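Local coordinates for transcriptional protein SWT1 (Saccharomyces cerevisiae, PDB 4PQZ), which is involved in transcription, probably as an activator, and has RNA endonuclease activity, the C-terminal HEPN-like domain being the part described here, at residues F94-W108 with F131-F143. Numbering follows the deposited sequence.
Sequences FSELFTCSKIKKNEW and FWETVLHFLFSKF
With CG trans to the carbonyl carbon in both residues (chi1 -61° in Phe138, -75° in Phe98), the side chains of Phe138 and Phe98 cross at nearly a right angle, and CB of Phe138 comes to rest over one face of the Phe98 ring, a CH-pi contact 4.0 Å from the ring centroid. The two rings themselves meet obliquely. The Phe138 ring packs against the turn that follows helix 90-97: CB of Ser101 sits over one of its faces, 3.8 Å from the centroid, and CE1 of Phe138 lies 3.4 Å from the carbonyl O of Cys100. Ser101 ends a type I turn begun at Phe98, and its OG accepts from the backbone N of Ile103 in an ST turn just after it. CE2 of Phe98 meets CD2 of Leu139 at 3.6 Å, obliquely, while CG1 of Val135 comes to CZ at the ring edge. Both methyls of Val135 reach CH2 of Trp108, and CG2 also meets CD1 of Ile103. At the edge of the Trp108 indole, CH2 of Trp132 lies 3.8 Å from CZ3 of Trp108; CZ of Phe131 comes obliquely to CH2 of Trp108. Toward the surface, Leu97 CD2 packs on the aliphatic part of Lys142, 3.6 Å from its CD; the lysine then bends at chi3 and its NZ forms a salt bridge with OE2 of Glu96, modelled improbably short and doubtful in detail. Ser141 OG, close to Leu97, turns back to donate to Phe138 O, which also accepts from Ser141 N. The contact thus seats the end of helix 90-97 and the loop beyond it against the C-terminal half of helix 122-139 and the turn after it in this all-helical HEPN-like domain; Trp132 extends to helix 35-62 and donates a hydrogen bond from NE1 to Leu115 O, Trp108 packs on helix 79-88, and Leu136 faces helix 145-163.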
loop_
_atom_site.group_PDB
_atom_site.type_symbol
_atom_site.label_atom_id
_atom_site.label_comp_id
_atom_site.label_asym_id
_atom_site.label_seq_id
_atom_site.Cartn_x
_atom_site.Cartn_y
_atom_site.Cartn_z
ATOM N N PHE A 94 -13.417 2.650 -2.066
ATOM C CA PHE A 94 -12.074 3.003 -2.503
ATOM C C PHE A 94 -11.947 3.917 -3.732
ATOM O O PHE A 94 -10.989 4.663 -3.831
ATOM C CB PHE A 94 -11.209 1.753 -2.654
ATOM C CG PHE A 94 -10.817 1.157 -1.357
ATOM C CD1 PHE A 94 -9.778 1.709 -0.613
ATOM C CD2 PHE A 94 -11.500 0.060 -0.852
ATOM C CE1 PHE A 94 -9.416 1.168 0.629
ATOM C CE2 PHE A 94 -11.152 -0.493 0.373
ATOM C CZ PHE A 94 -10.107 0.060 1.107
ATOM N N SER A 95 -12.894 3.865 -4.663
ATOM C CA SER A 95 -12.796 4.709 -5.846
ATOM C C SER A 95 -12.894 6.180 -5.473
ATOM O O SER A 95 -12.354 7.040 -6.156
ATOM C CB SER A 95 -13.881 4.382 -6.873
ATOM O OG SER A 95 -15.140 4.845 -6.438
ATOM N N GLU A 96 -13.622 6.467 -4.406
ATOM C CA GLU A 96 -13.723 7.835 -3.919
ATOM C C GLU A 96 -12.355 8.374 -3.529
ATOM O O GLU A 96 -12.042 9.531 -3.793
ATOM C CB GLU A 96 -14.651 7.907 -2.711
ATOM C CG GLU A 96 -14.844 9.306 -2.212
ATOM C CD GLU A 96 -15.337 9.376 -0.780
ATOM O OE1 GLU A 96 -15.440 8.321 -0.117
ATOM O OE2 GLU A 96 -15.601 10.509 -0.323
ATOM N N LEU A 97 -11.548 7.521 -2.901
ATOM C CA LEU A 97 -10.197 7.898 -2.486
ATOM C C LEU A 97 -9.277 8.084 -3.697
ATOM O O LEU A 97 -8.264 8.768 -3.622
ATOM C CB LEU A 97 -9.608 6.862 -1.526
ATOM C CG LEU A 97 -10.456 6.522 -0.300
ATOM C CD1 LEU A 97 -9.747 5.556 0.635
ATOM C CD2 LEU A 97 -10.864 7.785 0.414
ATOM N N PHE A 98 -9.662 7.505 -4.825
ATOM C CA PHE A 98 -8.831 7.558 -6.010
ATOM C C PHE A 98 -9.334 8.543 -7.069
ATOM O O PHE A 98 -8.925 8.462 -8.233
ATOM C CB PHE A 98 -8.664 6.148 -6.615
ATOM C CG PHE A 98 -7.712 5.264 -5.848
ATOM C CD1 PHE A 98 -6.352 5.256 -6.157
ATOM C CD2 PHE A 98 -8.171 4.432 -4.830
ATOM C CE1 PHE A 98 -5.461 4.448 -5.450
ATOM C CE2 PHE A 98 -7.293 3.616 -4.113
ATOM C CZ PHE A 98 -5.932 3.625 -4.427
ATOM N N THR A 99 -10.207 9.476 -6.685
ATOM C CA THR A 99 -10.794 10.380 -7.684
ATOM C C THR A 99 -9.749 11.160 -8.501
ATOM O O THR A 99 -9.853 11.269 -9.734
ATOM C CB THR A 99 -11.800 11.370 -7.077
ATOM O OG1 THR A 99 -12.664 10.676 -6.180
ATOM C CG2 THR A 99 -12.638 12.006 -8.180
ATOM N N CYS A 100 -8.731 11.682 -7.829
ATOM C CA CYS A 100 -7.696 12.434 -8.549
ATOM C C CYS A 100 -6.527 11.552 -8.985
ATOM O O CYS A 100 -5.363 11.959 -8.969
ATOM C CB CYS A 100 -7.250 13.647 -7.729
ATOM S SG CYS A 100 -8.676 14.721 -7.399
ATOM N N SER A 101 -6.869 10.337 -9.392
ATOM C CA SER A 101 -5.916 9.378 -9.911
ATOM C C SER A 101 -6.466 8.864 -11.233
ATOM O O SER A 101 -7.667 8.928 -11.484
ATOM C CB SER A 101 -5.764 8.214 -8.923
ATOM O OG SER A 101 -4.800 7.279 -9.369
ATOM N N LYS A 102 -5.583 8.344 -12.070
ATOM C CA LYS A 102 -5.973 7.693 -13.310
ATOM C C LYS A 102 -6.240 6.212 -13.076
ATOM O O LYS A 102 -6.703 5.503 -13.970
ATOM C CB LYS A 102 -4.856 7.835 -14.351
ATOM C CG LYS A 102 -4.416 9.272 -14.602
ATOM C CD LYS A 102 -5.466 10.030 -15.391
ATOM C CE LYS A 102 -5.132 11.502 -15.406
ATOM N NZ LYS A 102 -6.219 12.307 -16.028
ATOM N N ILE A 103 -5.924 5.750 -11.874
ATOM C CA ILE A 103 -6.165 4.364 -11.491
ATOM C C ILE A 103 -7.666 4.020 -11.542
ATOM O O ILE A 103 -8.508 4.726 -10.966
ATOM C CB ILE A 103 -5.517 4.066 -10.112
ATOM C CG1 ILE A 103 -3.990 4.159 -10.234
ATOM C CG2 ILE A 103 -5.914 2.675 -9.588
ATOM C CD1 ILE A 103 -3.224 4.076 -8.894
ATOM N N LYS A 104 -7.990 2.965 -12.288
ATOM C CA LYS A 104 -9.361 2.449 -12.382
ATOM C C LYS A 104 -9.498 1.112 -11.651
ATOM O O LYS A 104 -8.490 0.461 -11.336
ATOM C CB LYS A 104 -9.777 2.230 -13.842
ATOM C CG LYS A 104 -9.949 3.479 -14.662
ATOM C CD LYS A 104 -10.383 3.142 -16.077
ATOM C CE LYS A 104 -10.224 4.346 -16.994
ATOM N NZ LYS A 104 -10.399 4.010 -18.437
ATOM N N LYS A 105 -10.747 0.710 -11.419
ATOM C CA LYS A 105 -11.084 -0.539 -10.733
ATOM C C LYS A 105 -10.235 -1.725 -11.185
ATOM O O LYS A 105 -9.604 -2.389 -10.367
ATOM C CB LYS A 105 -12.579 -0.850 -10.915
ATOM C CG LYS A 105 -13.017 -2.250 -10.437
ATOM C CD LYS A 105 -14.542 -2.373 -10.310
ATOM C CE LYS A 105 -14.998 -3.814 -10.069
ATOM N NZ LYS A 105 -14.496 -4.391 -8.790
ATOM N N ASN A 106 -10.205 -1.963 -12.494
ATOM C CA ASN A 106 -9.476 -3.095 -13.080
ATOM C C ASN A 106 -7.978 -3.241 -12.715
ATOM O O ASN A 106 -7.420 -4.337 -12.781
ATOM C CB ASN A 106 -9.679 -3.103 -14.598
ATOM C CG ASN A 106 -9.055 -4.313 -15.263
ATOM O OD1 ASN A 106 -9.611 -5.411 -15.228
ATOM N ND2 ASN A 106 -7.891 -4.116 -15.876
ATOM N N GLU A 107 -7.336 -2.144 -12.314
ATOM C CA GLU A 107 -5.936 -2.171 -11.874
ATOM C C GLU A 107 -5.709 -3.125 -10.671
ATOM O O GLU A 107 -4.599 -3.654 -10.475
ATOM C CB GLU A 107 -5.480 -0.741 -11.523
ATOM C CG GLU A 107 -4.052 -0.357 -11.980
ATOM C CD GLU A 107 -2.985 -0.837 -11.013
ATOM O OE1 GLU A 107 -3.342 -1.113 -9.848
ATOM O OE2 GLU A 107 -1.802 -0.946 -11.408
ATOM N N TRP A 108 -6.758 -3.334 -9.869
ATOM C CA TRP A 108 -6.646 -4.125 -8.637
ATOM C C TRP A 108 -7.110 -5.567 -8.781
ATOM O O TRP A 108 -7.034 -6.349 -7.838
ATOM C CB TRP A 108 -7.407 -3.445 -7.510
ATOM C CG TRP A 108 -6.974 -2.026 -7.355
ATOM C CD1 TRP A 108 -7.656 -0.915 -7.752
ATOM C CD2 TRP A 108 -5.731 -1.568 -6.818
ATOM N NE1 TRP A 108 -6.941 0.204 -7.458
ATOM C CE2 TRP A 108 -5.750 -0.161 -6.892
ATOM C CE3 TRP A 108 -4.616 -2.205 -6.254
ATOM C CZ2 TRP A 108 -4.686 0.623 -6.435
ATOM C CZ3 TRP A 108 -3.555 -1.415 -5.791
ATOM C CH2 TRP A 108 -3.597 -0.025 -5.899
ATOM N N PHE A 131 5.361 2.981 -6.913
ATOM C CA PHE A 131 3.942 2.724 -7.173
ATOM C C PHE A 131 3.165 2.919 -5.878
ATOM O O PHE A 131 2.149 3.632 -5.834
ATOM C CB PHE A 131 3.729 1.311 -7.724
ATOM C CG PHE A 131 2.283 0.900 -7.804
ATOM C CD1 PHE A 131 1.498 1.276 -8.888
ATOM C CD2 PHE A 131 1.710 0.125 -6.802
ATOM C CE1 PHE A 131 0.171 0.901 -8.961
ATOM C CE2 PHE A 131 0.384 -0.262 -6.870
ATOM C CZ PHE A 131 -0.383 0.131 -7.946
ATOM N N TRP A 132 3.687 2.307 -4.820
ATOM C CA TRP A 132 3.008 2.276 -3.529
ATOM C C TRP A 132 3.030 3.601 -2.772
ATOM O O TRP A 132 2.138 3.868 -1.980
ATOM C CB TRP A 132 3.563 1.139 -2.670
ATOM C CG TRP A 132 3.040 -0.172 -3.144
ATOM C CD1 TRP A 132 3.746 -1.189 -3.732
ATOM C CD2 TRP A 132 1.674 -0.590 -3.126
ATOM N NE1 TRP A 132 2.899 -2.227 -4.058
ATOM C CE2 TRP A 132 1.624 -1.883 -3.694
ATOM C CE3 TRP A 132 0.489 0.001 -2.676
ATOM C CZ2 TRP A 132 0.431 -2.592 -3.815
ATOM C CZ3 TRP A 132 -0.692 -0.709 -2.799
ATOM C CH2 TRP A 132 -0.713 -1.992 -3.367
ATOM N N GLU A 133 4.053 4.414 -3.034
ATOM C CA GLU A 133 4.146 5.780 -2.522
ATOM C C GLU A 133 2.968 6.601 -3.037
ATOM O O GLU A 133 2.237 7.210 -2.248
ATOM C CB GLU A 133 5.486 6.423 -2.932
ATOM C CG GLU A 133 5.480 7.941 -2.909
ATOM C CD GLU A 133 6.848 8.552 -3.193
ATOM O OE1 GLU A 133 7.855 7.819 -3.174
ATOM O OE2 GLU A 133 6.913 9.774 -3.439
ATOM N N THR A 134 2.794 6.597 -4.361
ATOM C CA THR A 134 1.688 7.282 -5.027
ATOM C C THR A 134 0.340 6.766 -4.480
ATOM O O THR A 134 -0.507 7.561 -4.090
ATOM C CB THR A 134 1.757 7.057 -6.573
ATOM O OG1 THR A 134 3.010 7.522 -7.078
ATOM C CG2 THR A 134 0.621 7.781 -7.316
ATOM N N VAL A 135 0.173 5.436 -4.444
ATOM C CA VAL A 135 -1.060 4.777 -3.983
ATOM C C VAL A 135 -1.397 5.042 -2.502
ATOM O O VAL A 135 -2.545 5.358 -2.164
ATOM C CB VAL A 135 -1.008 3.251 -4.244
ATOM C CG1 VAL A 135 -2.102 2.511 -3.489
ATOM C CG2 VAL A 135 -1.095 2.965 -5.739
ATOM N N LEU A 136 -0.402 4.918 -1.623
ATOM C CA LEU A 136 -0.603 5.229 -0.210
ATOM C C LEU A 136 -1.108 6.650 0.024
ATOM O O LEU A 136 -1.893 6.894 0.934
ATOM C CB LEU A 136 0.654 4.955 0.599
ATOM C CG LEU A 136 0.928 3.462 0.795
ATOM C CD1 LEU A 136 2.318 3.210 1.392
ATOM C CD2 LEU A 136 -0.179 2.791 1.604
ATOM N N HIS A 137 -0.659 7.580 -0.804
ATOM C CA HIS A 137 -1.188 8.932 -0.787
ATOM C C HIS A 137 -2.707 8.984 -0.923
ATOM O O HIS A 137 -3.380 9.601 -0.103
ATOM C CB HIS A 137 -0.520 9.784 -1.872
ATOM C CG HIS A 137 0.837 10.285 -1.484
ATOM N ND1 HIS A 137 1.766 10.728 -2.403
ATOM C CD2 HIS A 137 1.420 10.424 -0.271
ATOM C CE1 HIS A 137 2.858 11.107 -1.775
ATOM N NE2 HIS A 137 2.679 10.927 -0.475
ATOM N N PHE A 138 -3.241 8.339 -1.958
ATOM C CA PHE A 138 -4.692 8.287 -2.168
ATOM C C PHE A 138 -5.411 7.546 -1.041
ATOM O O PHE A 138 -6.464 7.982 -0.585
ATOM C CB PHE A 138 -5.025 7.675 -3.540
ATOM C CG PHE A 138 -4.454 8.462 -4.702
ATOM C CD1 PHE A 138 -4.929 9.734 -4.975
ATOM C CD2 PHE A 138 -3.439 7.936 -5.496
ATOM C CE1 PHE A 138 -4.394 10.487 -6.024
ATOM C CE2 PHE A 138 -2.899 8.671 -6.546
ATOM C CZ PHE A 138 -3.377 9.953 -6.814
ATOM N N LEU A 139 -4.814 6.452 -0.574
ATOM C CA LEU A 139 -5.378 5.672 0.523
ATOM C C LEU A 139 -5.340 6.412 1.862
ATOM O O LEU A 139 -6.062 6.039 2.788
ATOM C CB LEU A 139 -4.692 4.306 0.661
ATOM C CG LEU A 139 -4.760 3.282 -0.480
ATOM C CD1 LEU A 139 -3.895 2.076 -0.118
ATOM C CD2 LEU A 139 -6.179 2.853 -0.780
ATOM N N PHE A 140 -4.506 7.452 1.965
ATOM C CA PHE A 140 -4.448 8.286 3.182
ATOM C C PHE A 140 -5.251 9.582 3.038
ATOM O O PHE A 140 -5.344 10.365 3.985
ATOM C CB PHE A 140 -2.992 8.640 3.551
ATOM C CG PHE A 140 -2.320 7.634 4.461
ATOM C CD1 PHE A 140 -2.183 6.306 4.077
ATOM C CD2 PHE A 140 -1.821 8.021 5.698
ATOM C CE1 PHE A 140 -1.571 5.387 4.907
ATOM C CE2 PHE A 140 -1.203 7.097 6.539
ATOM C CZ PHE A 140 -1.073 5.778 6.133
ATOM N N SER A 141 -5.834 9.796 1.857
ATOM C CA SER A 141 -6.352 11.114 1.477
ATOM C C SER A 141 -7.478 11.665 2.378
ATOM O O SER A 141 -7.781 12.864 2.339
ATOM C CB SER A 141 -6.787 11.130 0.006
ATOM O OG SER A 141 -7.991 10.398 -0.187
ATOM N N LYS A 142 -8.089 10.807 3.184
ATOM C CA LYS A 142 -9.115 11.269 4.105
ATOM C C LYS A 142 -8.731 10.996 5.544
ATOM O O LYS A 142 -9.552 11.134 6.444
ATOM C CB LYS A 142 -10.474 10.636 3.787
ATOM C CG LYS A 142 -10.975 10.950 2.376
ATOM C CD LYS A 142 -12.411 10.502 2.224
ATOM C CE LYS A 142 -13.283 11.595 1.635
ATOM N NZ LYS A 142 -14.731 11.288 1.867
ATOM N N PHE A 143 -7.476 10.614 5.759
ATOM C CA PHE A 143 -6.986 10.397 7.113
ATOM C C PHE A 143 -6.700 11.748 7.789
ATOM O O PHE A 143 -6.858 12.822 7.186
ATOM C CB PHE A 143 -5.741 9.503 7.116
ATOM C CG PHE A 143 -6.017 8.060 6.771
ATOM C CD1 PHE A 143 -7.308 7.626 6.456
ATOM C CD2 PHE A 143 -4.983 7.127 6.772
ATOM C CE1 PHE A 143 -7.559 6.281 6.124
ATOM C CE2 PHE A 143 -5.229 5.771 6.453
ATOM C CZ PHE A 143 -6.516 5.351 6.122
#